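Local coordinates for autophagy protein 5 (Saccharomyces cerevisiae, PDB 2DYO) that takes part in autophagic vesicle formation and cytoplasm-to-vacuole transport, and is required for selective autophagy of the nucleus and of mitochondria, at residues N17-F26 with L116-M125; F75-W86 with I133-A143. All coordinates share one frame; numbering follows the deposited sequence.

Both contacts belong to the first of the chain's two five-stranded ubiquitin-like sheets, and their centres lie about 12 Å apart. Contact 1 pairs the central strand with its parallel neighbour and is partly buried: one of its faces goes into the core against helix 52-59, the other mixes polar and apolar side chains. Contact 2 is the more buried of the two and joins the 75-79/82-84 hairpin to the loop that leads into helix 142-159. A regular backbone ladder carries the first; a single direct backbone bond, two water bridges and apolar insertion carry the second. They meet where strand 118-126 pairs with strand 74-79, and where Ile-136 touches Leu-123.

Contact 1. Residues N17-F26 with L116-M125; sequences NVLVSIDPSF and LTFLRIHLVM
Strands 17-22 and 118-125 lie parallel as neighbours in a ubiquitin-like beta-grasp sheet, the second of them central, with strand 37-43 beyond the first and strand 74-79 beyond the second. The ladder alternates from strand to strand: Leu-119 N gives to Asn-17 O, Leu-19 N to Leu-119 O, Ile-121 N to Leu-19 O (2.8 Å), Ser-21 N to Ile-121 O and Leu-123 N to Ser-21 O. A longer bond, Asp-23 N to Leu-123 O at 3.2 Å, carries it just past the first strand. Val-18, Val-20, Ile-22, Leu-119, Ile-121 and Leu-123 share the inner face, where Ile-22 and Leu-123 also reach helix 52-59. On the other face the Leu-19 methyl CD2 lies 3.7 Å from NE of Arg-120, over its guanidinium plane. Water 2 gives to Asp-23 OD1 and accepts from Met-125 N. At the far end the Phe-26 ring is sandwiched: Leu-123 CD1 lies off-centre over one face, while Met-125 CE sits over the centre of the other, 3.4 Å from the Phe-26 centroid. An alanine at Phe-26 is likely to leave both the leucine methyl and the methionine end without their aromatic surface. Met-125 bends at its last torsion (chi3 81°), turning CE down onto the ring while SD stays higher above the same face, 4.8 Å from the Phe-26 centroid.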
loop_
_atom_site.group_PDB
_atom_site.type_symbol
_atom_site.label_atom_id
_atom_site.label_comp_id
_atom_site.label_asym_id
_atom_site.label_seq_id
_atom_site.Cartn_x
_atom_site.Cartn_y
_atom_site.Cartn_z
ATOM N N ASN A 17 -5.752 -5.971 9.946
ATOM C CA ASN A 17 -5.461 -6.034 11.370
ATOM C C ASN A 17 -3.939 -5.946 11.383
ATOM O O ASN A 17 -3.268 -6.704 10.683
ATOM C CB ASN A 17 -5.895 -7.379 11.978
ATOM C CG ASN A 17 -7.400 -7.551 12.019
ATOM O OD1 ASN A 17 -8.136 -6.626 12.365
ATOM N ND2 ASN A 17 -7.867 -8.750 11.687
ATOM N N VAL A 18 -3.391 -5.018 12.158
ATOM C CA VAL A 18 -1.945 -4.868 12.218
ATOM C C VAL A 18 -1.431 -4.884 13.647
ATOM O O VAL A 18 -1.872 -4.104 14.495
ATOM C CB VAL A 18 -1.492 -3.554 11.543
ATOM C CG1 VAL A 18 0.012 -3.364 11.727
ATOM C CG2 VAL A 18 -1.849 -3.590 10.064
ATOM N N LEU A 19 -0.496 -5.785 13.909
ATOM C CA LEU A 19 0.087 -5.899 15.233
ATOM C C LEU A 19 1.462 -5.259 15.207
ATOM O O LEU A 19 2.402 -5.810 14.638
ATOM C CB LEU A 19 0.204 -7.373 15.636
ATOM C CG LEU A 19 0.655 -7.625 17.077
ATOM C CD1 LEU A 19 -0.311 -6.937 18.032
ATOM C CD2 LEU A 19 0.722 -9.129 17.349
ATOM N N VAL A 20 1.574 -4.083 15.814
ATOM C CA VAL A 20 2.848 -3.383 15.856
ATOM C C VAL A 20 3.567 -3.634 17.177
ATOM O O VAL A 20 2.979 -3.499 18.253
ATOM C CB VAL A 20 2.658 -1.856 15.682
ATOM C CG1 VAL A 20 4.010 -1.152 15.771
ATOM C CG2 VAL A 20 1.999 -1.562 14.339
ATOM N N SER A 21 4.838 -4.000 17.090
ATOM C CA SER A 21 5.636 -4.239 18.283
ATOM C C SER A 21 6.815 -3.279 18.267
ATOM O O SER A 21 7.464 -3.092 17.237
ATOM C CB SER A 21 6.142 -5.679 18.312
ATOM O OG SER A 21 6.983 -5.930 17.203
ATOM N N ILE A 22 7.084 -2.668 19.413
ATOM C CA ILE A 22 8.181 -1.717 19.548
ATOM C C ILE A 22 9.370 -2.423 20.184
ATOM O O ILE A 22 9.291 -2.838 21.339
ATOM C CB ILE A 22 7.777 -0.536 20.460
ATOM C CG1 ILE A 22 6.440 0.051 19.996
ATOM C CG2 ILE A 22 8.872 0.522 20.463
ATOM C CD1 ILE A 22 6.431 0.522 18.553
ATOM N N ASP A 23 10.468 -2.564 19.440
ATOM C CA ASP A 23 11.649 -3.228 19.984
ATOM C C ASP A 23 12.081 -2.584 21.294
ATOM O O ASP A 23 12.018 -1.368 21.447
ATOM C CB ASP A 23 12.815 -3.187 18.995
ATOM C CG ASP A 23 12.734 -4.284 17.950
ATOM O OD1 ASP A 23 13.740 -4.496 17.241
ATOM O OD2 ASP A 23 11.669 -4.931 17.832
ATOM N N PRO A 24 12.530 -3.402 22.257
ATOM C CA PRO A 24 12.973 -2.895 23.560
ATOM C C PRO A 24 14.080 -1.846 23.463
ATOM O O PRO A 24 14.278 -1.055 24.386
ATOM C CB PRO A 24 13.414 -4.163 24.294
ATOM C CG PRO A 24 13.834 -5.077 23.182
ATOM C CD PRO A 24 12.749 -4.854 22.158
ATOM N N SER A 25 14.788 -1.833 22.338
ATOM C CA SER A 25 15.864 -0.873 22.125
ATOM C C SER A 25 15.368 0.566 22.290
ATOM O O SER A 25 16.147 1.459 22.619
ATOM C CB SER A 25 16.465 -1.059 20.729
ATOM O OG SER A 25 15.480 -0.896 19.723
ATOM N N PHE A 26 14.072 0.778 22.067
ATOM C CA PHE A 26 13.453 2.103 22.184
ATOM C C PHE A 26 12.981 2.406 23.602
ATOM O O PHE A 26 12.820 3.569 23.978
ATOM C CB PHE A 26 12.213 2.217 21.282
ATOM C CG PHE A 26 12.509 2.261 19.810
ATOM C CD1 PHE A 26 12.908 1.118 19.128
ATOM C CD2 PHE A 26 12.352 3.446 19.099
ATOM C CE1 PHE A 26 13.144 1.156 17.755
ATOM C CE2 PHE A 26 12.585 3.496 17.730
ATOM C CZ PHE A 26 12.982 2.350 17.057
ATOM N N LEU A 116 -6.440 -16.141 11.666
ATOM C CA LEU A 116 -6.385 -14.705 11.904
ATOM C C LEU A 116 -5.570 -14.074 10.790
ATOM O O LEU A 116 -4.408 -14.426 10.588
ATOM C CB LEU A 116 -5.731 -14.390 13.251
ATOM C CG LEU A 116 -5.498 -12.895 13.520
ATOM C CD1 LEU A 116 -6.829 -12.164 13.541
ATOM C CD2 LEU A 116 -4.771 -12.703 14.842
ATOM N N THR A 117 -6.183 -13.163 10.050
ATOM C CA THR A 117 -5.467 -12.480 8.985
ATOM C C THR A 117 -4.944 -11.179 9.576
ATOM O O THR A 117 -5.720 -10.291 9.914
ATOM C CB THR A 117 -6.386 -12.149 7.795
ATOM O OG1 THR A 117 -6.925 -13.360 7.251
ATOM C CG2 THR A 117 -5.599 -11.425 6.709
ATOM N N PHE A 118 -3.632 -11.072 9.733
ATOM C CA PHE A 118 -3.066 -9.846 10.278
ATOM C C PHE A 118 -1.644 -9.634 9.813
ATOM O O PHE A 118 -0.997 -10.552 9.313
ATOM C CB PHE A 118 -3.121 -9.854 11.813
ATOM C CG PHE A 118 -2.172 -10.823 12.460
ATOM C CD1 PHE A 118 -2.221 -12.180 12.163
ATOM C CD2 PHE A 118 -1.244 -10.377 13.394
ATOM C CE1 PHE A 118 -1.357 -13.078 12.791
ATOM C CE2 PHE A 118 -0.378 -11.264 14.025
ATOM C CZ PHE A 118 -0.435 -12.618 13.723
ATOM N N LEU A 119 -1.169 -8.405 9.976
ATOM C CA LEU A 119 0.178 -8.040 9.578
ATOM C C LEU A 119 0.984 -7.697 10.821
ATOM O O LEU A 119 0.627 -6.796 11.579
ATOM C CB LEU A 119 0.127 -6.838 8.628
ATOM C CG LEU A 119 1.445 -6.334 8.040
ATOM C CD1 LEU A 119 2.128 -7.446 7.254
ATOM C CD2 LEU A 119 1.157 -5.133 7.139
ATOM N N ARG A 120 2.073 -8.425 11.023
ATOM C CA ARG A 120 2.938 -8.213 12.170
ATOM C C ARG A 120 4.081 -7.278 11.793
ATOM O O ARG A 120 4.886 -7.591 10.918
ATOM C CB ARG A 120 3.484 -9.558 12.645
ATOM C CG ARG A 120 3.848 -9.595 14.110
ATOM C CD ARG A 120 3.770 -11.016 14.641
ATOM N NE ARG A 120 3.680 -11.038 16.098
ATOM C CZ ARG A 120 3.285 -12.089 16.807
ATOM N NH1 ARG A 120 2.940 -13.215 16.193
ATOM N NH2 ARG A 120 3.223 -12.012 18.130
ATOM N N ILE A 121 4.143 -6.129 12.459
ATOM C CA ILE A 121 5.174 -5.133 12.185
ATOM C C ILE A 121 5.966 -4.780 13.441
ATOM O O ILE A 121 5.395 -4.586 14.514
ATOM C CB ILE A 121 4.547 -3.843 11.623
ATOM C CG1 ILE A 121 3.916 -4.125 10.258
ATOM C CG2 ILE A 121 5.599 -2.739 11.542
ATOM C CD1 ILE A 121 4.903 -4.551 9.193
ATOM N N HIS A 122 7.281 -4.681 13.290
ATOM C CA HIS A 122 8.164 -4.356 14.403
ATOM C C HIS A 122 8.954 -3.088 14.086
ATOM O O HIS A 122 9.562 -2.979 13.021
ATOM C CB HIS A 122 9.136 -5.515 14.649
ATOM C CG HIS A 122 8.485 -6.865 14.631
ATOM N ND1 HIS A 122 8.233 -7.592 15.776
ATOM C CD2 HIS A 122 8.001 -7.605 13.604
ATOM C CE1 HIS A 122 7.622 -8.720 15.456
ATOM N NE2 HIS A 122 7.468 -8.753 14.144
ATOM N N LEU A 123 8.934 -2.133 15.012
ATOM C CA LEU A 123 9.664 -0.877 14.850
ATOM C C LEU A 123 11.070 -1.129 15.390
ATOM O O LEU A 123 11.230 -1.490 16.557
ATOM C CB LEU A 123 8.998 0.233 15.666
ATOM C CG LEU A 123 9.061 1.701 15.216
ATOM C CD1 LEU A 123 9.103 2.570 16.451
ATOM C CD2 LEU A 123 10.274 1.975 14.341
ATOM N N VAL A 124 12.079 -0.925 14.550
ATOM C CA VAL A 124 13.469 -1.160 14.933
ATOM C C VAL A 124 14.373 0.058 14.715
ATOM O O VAL A 124 14.021 0.984 13.985
ATOM C CB VAL A 124 14.045 -2.348 14.126
ATOM C CG1 VAL A 124 15.486 -2.606 14.513
ATOM C CG2 VAL A 124 13.203 -3.586 14.363
ATOM N N MET A 125 15.537 0.054 15.363
ATOM C CA MET A 125 16.504 1.138 15.216
ATOM C C MET A 125 17.890 0.557 14.960
ATOM O O MET A 125 18.123 -0.630 15.188
ATOM C CB MET A 125 16.545 2.015 16.467
ATOM C CG MET A 125 17.092 1.327 17.703
ATOM S SD MET A 125 17.479 2.533 18.981
ATOM C CE MET A 125 15.877 2.806 19.688
HETATM O O HOH W 1 -6.762 -8.341 8.511
HETATM O O HOH W 2 15.884 -2.129 17.507
HETATM O O HOH W 3 9.453 -6.038 17.748
#

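Contact 2. Residues F75-W86 with I133-A143; sequences FWFEHNKTPIPW and IIPIASSKTQA
Ile-133 and Ile-136 are the two bumps that the loop 133-141 pushes against the hairpin of strands 75-79 and 82-84. Ile-133 fills a shallow hollow lined by Trp-76, Pro-83 and Pro-85: its CG2 branch rests 3.8 Å from Trp-76 CB, while CG1 and CD1 on the other branch lie along Pro-83 CB, with CD1 reaching on to the Pro-85 ring. Ile-136 has more of its surface covered by the hairpin segment. With its CG1 branch extended (chi2 163°), CD1 is carried past the Phe-75 carbonyl to Trp-76 CA and over one face of Phe-77, off-centre, 3.5 Å from Phe-77 CE1. Helix 52-59 closes in here as well, Met-52 touching both Phe-77 and Ile-136. The loop backbone is pinned beside this methyl by a nearly straight bond, Ile-136 N to Phe-75 O at 2.7 Å, and water 4 bridges Phe-75 N and Ile-136 O.

Trp-86 is the bump from the hairpin's side. Its indole enters between the Ile-134 side and the start of helix 142-159, its six-membered ring meeting CG and CD of Gln-142 and reaching toward Ala-143. The Gln-142 amide is turned 49° from the indole plane, with NE2 3.5 Å from Trp-86 CZ2. That amide is fixed at both ends, NE2 giving to Pro-135 O at 2.9 Å and OE1 receiving Ala-137 N. Water 5 links Trp-86 N to Ile-134 O. The chemistry thus implies an apolar join at whose margins backbone polar groups are met by one direct bond, two waters and the glutamine amide, tying the ubiquitin-like sheet to the start of the helical region.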
loop_
_atom_site.group_PDB
_atom_site.type_symbol
_atom_site.label_atom_id
_atom_site.label_comp_id
_atom_site.label_asym_id
_atom_site.label_seq_id
_atom_site.Cartn_x
_atom_site.Cartn_y
_atom_site.Cartn_z
ATOM N N PHE A 75 15.534 4.700 12.133
ATOM C CA PHE A 75 14.358 3.900 12.471
ATOM C C PHE A 75 13.687 3.359 11.214
ATOM O O PHE A 75 13.552 4.073 10.220
ATOM C CB PHE A 75 13.349 4.752 13.240
ATOM C CG PHE A 75 13.912 5.414 14.466
ATOM C CD1 PHE A 75 13.472 6.678 14.845
ATOM C CD2 PHE A 75 14.870 4.776 15.248
ATOM C CE1 PHE A 75 13.976 7.300 15.983
ATOM C CE2 PHE A 75 15.381 5.389 16.391
ATOM C CZ PHE A 75 14.932 6.654 16.757
ATOM N N TRP A 76 13.266 2.099 11.265
ATOM C CA TRP A 76 12.587 1.472 10.134
ATOM C C TRP A 76 11.742 0.292 10.604
ATOM O O TRP A 76 11.900 -0.189 11.733
ATOM C CB TRP A 76 13.604 1.029 9.071
ATOM C CG TRP A 76 14.522 -0.094 9.467
ATOM C CD1 TRP A 76 14.277 -1.432 9.362
ATOM C CD2 TRP A 76 15.844 0.029 10.010
ATOM N NE1 TRP A 76 15.364 -2.151 9.801
ATOM C CE2 TRP A 76 16.339 -1.279 10.205
ATOM C CE3 TRP A 76 16.657 1.119 10.353
ATOM C CZ2 TRP A 76 17.614 -1.530 10.728
ATOM C CZ3 TRP A 76 17.926 0.869 10.874
ATOM C CH2 TRP A 76 18.389 -0.446 11.056
ATOM N N PHE A 77 10.832 -0.161 9.747
ATOM C CA PHE A 77 9.965 -1.277 10.089
ATOM C C PHE A 77 10.509 -2.607 9.617
ATOM O O PHE A 77 11.241 -2.686 8.629
ATOM C CB PHE A 77 8.573 -1.098 9.486
ATOM C CG PHE A 77 7.834 0.101 9.994
ATOM C CD1 PHE A 77 7.641 1.210 9.175
ATOM C CD2 PHE A 77 7.297 0.112 11.277
ATOM C CE1 PHE A 77 6.921 2.310 9.623
ATOM C CE2 PHE A 77 6.570 1.212 11.736
ATOM C CZ PHE A 77 6.384 2.310 10.903
ATOM N N GLU A 78 10.133 -3.657 10.333
ATOM C CA GLU A 78 10.550 -5.000 9.987
ATOM C C GLU A 78 9.410 -5.986 10.161
ATOM O O GLU A 78 8.467 -5.747 10.918
ATOM C CB GLU A 78 11.754 -5.421 10.836
ATOM C CG GLU A 78 13.085 -5.101 10.179
ATOM C CD GLU A 78 14.277 -5.522 11.013
ATOM O OE1 GLU A 78 14.166 -6.520 11.759
ATOM O OE2 GLU A 78 15.331 -4.862 10.910
ATOM N N HIS A 79 9.493 -7.082 9.423
ATOM C CA HIS A 79 8.506 -8.145 9.482
ATOM C C HIS A 79 9.318 -9.431 9.514
ATOM O O HIS A 79 10.051 -9.739 8.574
ATOM C CB HIS A 79 7.592 -8.104 8.254
ATOM C CG HIS A 79 6.628 -9.248 8.182
ATOM N ND1 HIS A 79 6.934 -10.441 7.565
ATOM C CD2 HIS A 79 5.373 -9.388 8.673
ATOM C CE1 HIS A 79 5.909 -11.267 7.676
ATOM N NE2 HIS A 79 4.949 -10.653 8.345
ATOM N N ASN A 80 9.201 -10.163 10.614
ATOM C CA ASN A 80 9.949 -11.398 10.789
ATOM C C ASN A 80 11.438 -11.165 10.529
ATOM O O ASN A 80 12.066 -11.885 9.756
ATOM C CB ASN A 80 9.409 -12.496 9.862
ATOM C CG ASN A 80 8.019 -12.977 10.269
ATOM O OD1 ASN A 80 7.639 -12.893 11.440
ATOM N ND2 ASN A 80 7.265 -13.502 9.309
ATOM N N LYS A 81 11.989 -10.140 11.174
ATOM C CA LYS A 81 13.405 -9.808 11.051
ATOM C C LYS A 81 13.845 -9.323 9.667
ATOM O O LYS A 81 15.036 -9.119 9.431
ATOM C CB LYS A 81 14.248 -11.017 11.471
ATOM C CG LYS A 81 14.069 -11.422 12.933
ATOM C CD LYS A 81 14.976 -10.612 13.855
ATOM C CE LYS A 81 14.667 -10.858 15.327
ATOM N NZ LYS A 81 13.389 -10.212 15.750
ATOM N N THR A 82 12.891 -9.135 8.760
ATOM C CA THR A 82 13.199 -8.660 7.413
ATOM C C THR A 82 12.703 -7.229 7.200
ATOM O O THR A 82 11.516 -6.940 7.366
ATOM C CB THR A 82 12.556 -9.555 6.336
ATOM O OG1 THR A 82 13.189 -10.838 6.342
ATOM C CG2 THR A 82 12.709 -8.927 4.957
ATOM N N PRO A 83 13.610 -6.312 6.832
ATOM C CA PRO A 83 13.232 -4.915 6.602
ATOM C C PRO A 83 12.071 -4.795 5.619
ATOM O O PRO A 83 12.052 -5.455 4.582
ATOM C CB PRO A 83 14.519 -4.298 6.066
ATOM C CG PRO A 83 15.575 -5.059 6.816
ATOM C CD PRO A 83 15.070 -6.484 6.715
ATOM N N ILE A 84 11.102 -3.950 5.958
ATOM C CA ILE A 84 9.938 -3.736 5.108
ATOM C C ILE A 84 9.809 -2.233 4.820
ATOM O O ILE A 84 9.702 -1.421 5.739
ATOM C CB ILE A 84 8.661 -4.300 5.799
ATOM C CG1 ILE A 84 7.428 -4.040 4.940
ATOM C CG2 ILE A 84 8.498 -3.699 7.178
ATOM C CD1 ILE A 84 6.150 -4.625 5.535
ATOM N N PRO A 85 9.818 -1.849 3.527
ATOM C CA PRO A 85 9.716 -0.455 3.061
ATOM C C PRO A 85 8.398 0.226 3.412
ATOM O O PRO A 85 7.330 -0.286 3.084
ATOM C CB PRO A 85 9.884 -0.570 1.539
ATOM C CG PRO A 85 10.422 -1.963 1.315
ATOM C CD PRO A 85 9.769 -2.775 2.386
ATOM N N TRP A 86 8.457 1.389 4.054
ATOM C CA TRP A 86 7.215 2.075 4.391
ATOM C C TRP A 86 6.608 2.783 3.181
ATOM O O TRP A 86 5.416 3.079 3.173
ATOM C CB TRP A 86 7.424 3.104 5.520
ATOM C CG TRP A 86 8.278 4.281 5.144
ATOM C CD1 TRP A 86 9.600 4.463 5.442
ATOM C CD2 TRP A 86 7.890 5.407 4.343
ATOM N NE1 TRP A 86 10.063 5.628 4.870
ATOM C CE2 TRP A 86 9.035 6.227 4.191
ATOM C CE3 TRP A 86 6.688 5.802 3.737
ATOM C CZ2 TRP A 86 9.013 7.418 3.455
ATOM C CZ3 TRP A 86 6.667 6.988 3.003
ATOM C CH2 TRP A 86 7.825 7.781 2.870
ATOM N N ILE A 133 16.438 0.816 2.025
ATOM C CA ILE A 133 15.439 1.241 2.996
ATOM C C ILE A 133 15.508 2.736 3.305
ATOM O O ILE A 133 16.556 3.257 3.695
ATOM C CB ILE A 133 15.578 0.464 4.325
ATOM C CG1 ILE A 133 15.189 -1.003 4.116
ATOM C CG2 ILE A 133 14.717 1.112 5.407
ATOM C CD1 ILE A 133 13.747 -1.213 3.675
ATOM N N ILE A 134 14.386 3.421 3.114
ATOM C CA ILE A 134 14.293 4.841 3.414
ATOM C C ILE A 134 13.896 4.898 4.882
ATOM O O ILE A 134 12.825 4.420 5.250
ATOM C CB ILE A 134 13.181 5.531 2.602
ATOM C CG1 ILE A 134 13.434 5.354 1.104
ATOM C CG2 ILE A 134 13.110 7.007 2.976
ATOM C CD1 ILE A 134 12.322 5.932 0.242
ATOM N N PRO A 135 14.747 5.484 5.736
ATOM C CA PRO A 135 14.452 5.579 7.170
ATOM C C PRO A 135 13.208 6.406 7.501
ATOM O O PRO A 135 12.796 7.270 6.727
ATOM C CB PRO A 135 15.733 6.188 7.743
ATOM C CG PRO A 135 16.201 7.081 6.631
ATOM C CD PRO A 135 15.983 6.217 5.400
ATOM N N ILE A 136 12.606 6.123 8.654
ATOM C CA ILE A 136 11.427 6.851 9.106
ATOM C C ILE A 136 11.915 8.218 9.576
ATOM O O ILE A 136 12.746 8.311 10.477
ATOM C CB ILE A 136 10.739 6.109 10.267
ATOM C CG1 ILE A 136 10.243 4.748 9.765
ATOM C CG2 ILE A 136 9.594 6.948 10.825
ATOM C CD1 ILE A 136 9.918 3.746 10.867
ATOM N N ALA A 137 11.393 9.278 8.970
ATOM C CA ALA A 137 11.829 10.626 9.303
ATOM C C ALA A 137 11.134 11.319 10.465
ATOM O O ALA A 137 10.091 10.884 10.958
ATOM C CB ALA A 137 11.738 11.512 8.059
ATOM N N SER A 138 11.759 12.412 10.892
ATOM C CA SER A 138 11.257 13.263 11.960
ATOM C C SER A 138 10.462 14.358 11.251
ATOM O O SER A 138 9.613 15.023 11.847
ATOM C CB SER A 138 12.428 13.872 12.744
ATOM O OG SER A 138 13.373 14.485 11.875
ATOM N N SER A 139 10.755 14.531 9.964
ATOM C CA SER A 139 10.075 15.512 9.120
ATOM C C SER A 139 8.640 15.023 8.911
ATOM O O SER A 139 8.420 14.027 8.221
ATOM C CB SER A 139 10.802 15.618 7.772
ATOM O OG SER A 139 10.174 16.550 6.912
ATOM N N LYS A 140 7.675 15.730 9.499
ATOM C CA LYS A 140 6.259 15.354 9.416
ATOM C C LYS A 140 5.598 15.470 8.036
ATOM O O LYS A 140 4.386 15.277 7.906
ATOM C CB LYS A 140 5.449 16.165 10.429
ATOM C CG LYS A 140 5.040 17.547 9.940
ATOM C CD LYS A 140 4.607 18.453 11.085
ATOM C CE LYS A 140 3.445 17.879 11.881
ATOM N NZ LYS A 140 3.038 18.818 12.966
ATOM N N THR A 141 6.379 15.795 7.013
ATOM C CA THR A 141 5.839 15.901 5.661
ATOM C C THR A 141 6.485 14.844 4.766
ATOM O O THR A 141 6.277 14.836 3.555
ATOM C CB THR A 141 6.121 17.278 5.031
ATOM O OG1 THR A 141 7.534 17.503 5.001
ATOM C CG2 THR A 141 5.440 18.387 5.823
ATOM N N GLN A 142 7.273 13.957 5.370
ATOM C CA GLN A 142 7.961 12.901 4.627
ATOM C C GLN A 142 7.053 12.077 3.709
ATOM O O GLN A 142 7.357 11.892 2.525
ATOM C CB GLN A 142 8.685 11.949 5.589
ATOM C CG GLN A 142 9.285 10.733 4.889
ATOM C CD GLN A 142 9.957 9.761 5.842
ATOM O OE1 GLN A 142 9.414 9.424 6.895
ATOM N NE2 GLN A 142 11.137 9.292 5.465
ATOM N N ALA A 143 5.953 11.568 4.257
ATOM C CA ALA A 143 5.027 10.751 3.472
ATOM C C ALA A 143 4.342 11.575 2.382
ATOM O O ALA A 143 4.314 11.178 1.215
ATOM C CB ALA A 143 3.984 10.121 4.385
HETATM O O HOH W 4 15.202 7.308 10.869
HETATM O O HOH W 5 11.393 2.255 4.456
#